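Local coordinates for protein ectonucleoside triphosphate diphosphohydrolase 4 (Homo sapiens, PDB 6WG5) that belongs to the GDA1/CD39 nucleoside phosphatase family, whose members share the two-lobed actin-like fold, at residues Glu451-Gly456 against Val461-Leu466. Numbering follows the deposited sequence.
Sequences EVFHRG and VNYKSL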
loop_
_atom_site.group_PDB
_atom_site.type_symbol
_atom_site.label_atom_id
_atom_site.label_comp_id
_atom_site.label_asym_id
_atom_site.label_seq_id
_atom_site.Cartn_x
_atom_site.Cartn_y
_atom_site.Cartn_z
ATOM N N GLU A 451 9.122 -0.243 -16.837
ATOM C CA GLU A 451 10.375 0.470 -16.619
ATOM C C GLU A 451 10.588 0.805 -15.148
ATOM O O GLU A 451 11.698 0.640 -14.631
ATOM C CB GLU A 451 10.403 1.744 -17.463
ATOM C CG GLU A 451 10.612 1.491 -18.944
ATOM C CD GLU A 451 11.976 0.900 -19.242
ATOM O OE1 GLU A 451 12.899 1.100 -18.427
ATOM O OE2 GLU A 451 12.129 0.229 -20.283
ATOM N N VAL A 452 9.552 1.296 -14.467
ATOM C CA VAL A 452 9.651 1.534 -13.029
ATOM C C VAL A 452 10.136 0.277 -12.322
ATOM O O VAL A 452 10.984 0.334 -11.423
ATOM C CB VAL A 452 8.291 2.004 -12.476
ATOM C CG1 VAL A 452 8.307 2.071 -10.950
ATOM C CG2 VAL A 452 7.927 3.356 -13.059
ATOM N N PHE A 453 9.613 -0.878 -12.728
ATOM C CA PHE A 453 9.940 -2.132 -12.060
ATOM C C PHE A 453 11.373 -2.560 -12.355
ATOM O O PHE A 453 12.165 -2.790 -11.434
ATOM C CB PHE A 453 8.945 -3.209 -12.497
ATOM C CG PHE A 453 9.107 -4.527 -11.790
ATOM C CD1 PHE A 453 8.919 -4.625 -10.421
ATOM C CD2 PHE A 453 9.416 -5.673 -12.503
ATOM C CE1 PHE A 453 9.058 -5.840 -9.773
ATOM C CE2 PHE A 453 9.555 -6.891 -11.862
ATOM C CZ PHE A 453 9.374 -6.974 -10.495
ATOM N N HIS A 454 11.732 -2.659 -13.635
ATOM C CA HIS A 454 12.987 -3.291 -14.024
ATOM C C HIS A 454 14.175 -2.340 -14.067
ATOM O O HIS A 454 15.316 -2.809 -14.012
ATOM C CB HIS A 454 12.838 -3.959 -15.392
ATOM C CG HIS A 454 12.009 -5.204 -15.363
ATOM N ND1 HIS A 454 12.397 -6.338 -14.681
ATOM C CD2 HIS A 454 10.814 -5.495 -15.927
ATOM C CE1 HIS A 454 11.473 -7.272 -14.824
ATOM N NE2 HIS A 454 10.504 -6.785 -15.579
ATOM N N ARG A 455 13.951 -1.031 -14.175
ATOM C CA ARG A 455 15.066 -0.091 -14.208
ATOM C C ARG A 455 14.907 0.996 -13.156
ATOM O O ARG A 455 15.899 1.572 -12.699
ATOM C CB ARG A 455 15.210 0.525 -15.602
ATOM C CG ARG A 455 16.165 -0.262 -16.490
ATOM C CD ARG A 455 16.633 0.526 -17.704
ATOM N NE ARG A 455 15.601 0.638 -18.729
ATOM C CZ ARG A 455 15.843 0.930 -20.005
ATOM N NH1 ARG A 455 17.086 1.132 -20.421
ATOM N NH2 ARG A 455 14.840 1.012 -20.869
ATOM N N GLY A 456 13.673 1.287 -12.759
ATOM C CA GLY A 456 13.458 2.158 -11.625
ATOM C C GLY A 456 13.948 1.498 -10.354
ATOM O O GLY A 456 14.827 2.027 -9.666
ATOM N N VAL A 461 15.155 -8.798 -15.203
ATOM C CA VAL A 461 14.161 -9.121 -16.224
ATOM C C VAL A 461 13.616 -10.525 -16.003
ATOM O O VAL A 461 12.428 -10.790 -16.226
ATOM C CB VAL A 461 14.770 -8.964 -17.629
ATOM C CG1 VAL A 461 13.811 -9.484 -18.696
ATOM C CG2 VAL A 461 15.115 -7.505 -17.887
ATOM N N ASN A 462 14.469 -11.440 -15.560
ATOM C CA ASN A 462 14.071 -12.815 -15.304
ATOM C C ASN A 462 13.430 -13.005 -13.933
ATOM O O ASN A 462 13.230 -14.152 -13.524
ATOM C CB ASN A 462 15.283 -13.740 -15.429
ATOM C CG ASN A 462 16.381 -13.394 -14.442
ATOM O OD1 ASN A 462 16.794 -12.239 -14.338
ATOM N ND2 ASN A 462 16.850 -14.391 -13.702
ATOM N N TYR A 463 13.102 -11.930 -13.221
ATOM C CA TYR A 463 12.527 -12.064 -11.886
ATOM C C TYR A 463 11.251 -12.895 -11.942
ATOM O O TYR A 463 10.349 -12.619 -12.736
ATOM C CB TYR A 463 12.242 -10.685 -11.293
ATOM C CG TYR A 463 11.974 -10.705 -9.803
ATOM C CD1 TYR A 463 10.713 -10.417 -9.299
ATOM C CD2 TYR A 463 12.984 -11.017 -8.902
ATOM C CE1 TYR A 463 10.466 -10.436 -7.939
ATOM C CE2 TYR A 463 12.746 -11.040 -7.541
ATOM C CZ TYR A 463 11.486 -10.746 -7.066
ATOM O OH TYR A 463 11.245 -10.768 -5.711
ATOM N N LYS A 464 11.176 -13.915 -11.088
ATOM C CA LYS A 464 10.078 -14.871 -11.115
ATOM C C LYS A 464 9.181 -14.802 -9.889
ATOM O O LYS A 464 8.235 -15.592 -9.794
ATOM C CB LYS A 464 10.625 -16.301 -11.254
ATOM C CG LYS A 464 11.374 -16.574 -12.554
ATOM C CD LYS A 464 10.445 -16.543 -13.767
ATOM C CE LYS A 464 11.187 -16.164 -15.045
ATOM N NZ LYS A 464 10.610 -14.933 -15.666
ATOM N N SER A 465 9.431 -13.879 -8.959
ATOM C CA SER A 465 8.759 -13.883 -7.665
ATOM C C SER A 465 7.846 -12.677 -7.461
ATOM O O SER A 465 7.545 -12.324 -6.317
ATOM C CB SER A 465 9.797 -13.953 -6.548
ATOM O OG SER A 465 10.676 -15.042 -6.754
ATOM N N LEU A 466 7.396 -12.040 -8.537
ATOM C CA LEU A 466 6.396 -10.982 -8.451
ATOM C C LEU A 466 5.025 -11.563 -8.758
ATOM O O LEU A 466 4.853 -12.269 -9.758
ATOM C CB LEU A 466 6.700 -9.839 -9.422
ATOM C CG LEU A 466 5.594 -8.779 -9.518
ATOM C CD1 LEU A 466 5.450 -8.036 -8.198
ATOM C CD2 LEU A 466 5.848 -7.803 -10.657
#
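Phe453 and His454, in the last turn of helix 436-456, meet Val461 and Tyr463 of the following loop and Leu466, the first residue of strand 466-468, an outermost strand of a mixed sheet in this actin-like fold of the GDA1/CD39 family. The apolar group around Phe453 is the larger of two patches. Leu466 reaches over one face of the Phe453 ring with CD2, 4.0 Å from the ring centroid and 25° off the normal, a CH-pi geometry displaced toward the rim, where Phe453 CZ is the nearest atom at 3.6 Å. Tyr463 approaches the edge of the same ring, its CD1 3.9 Å from Phe453 CZ, which lies obliquely to the Tyr463 ring; the side chains themselves run at about a right angle to each other. Phe453 CG stands anti to its backbone nitrogen (chi1 -175°), which carries the ring out toward this pair; Phe459, from the short connection between the segments, stacks on it.

Polar bonds fix the neighbouring imidazole. His454 ND1 is hydrogen-bonded to Phe459 O and NE2 to Tyr401 OH, so both ring nitrogens are satisfied within a buried site. Tyr463 OH similarly bonds to Ser379 OG.

At the helix end, Glu451 O accepts from both Arg455 N and Gly456 N, the latter marking a wider pi-type turn. Val461 supplies chiefly backbone to the contact: its CA lies 3.6 Å from His454 CE1, obliquely to the imidazole.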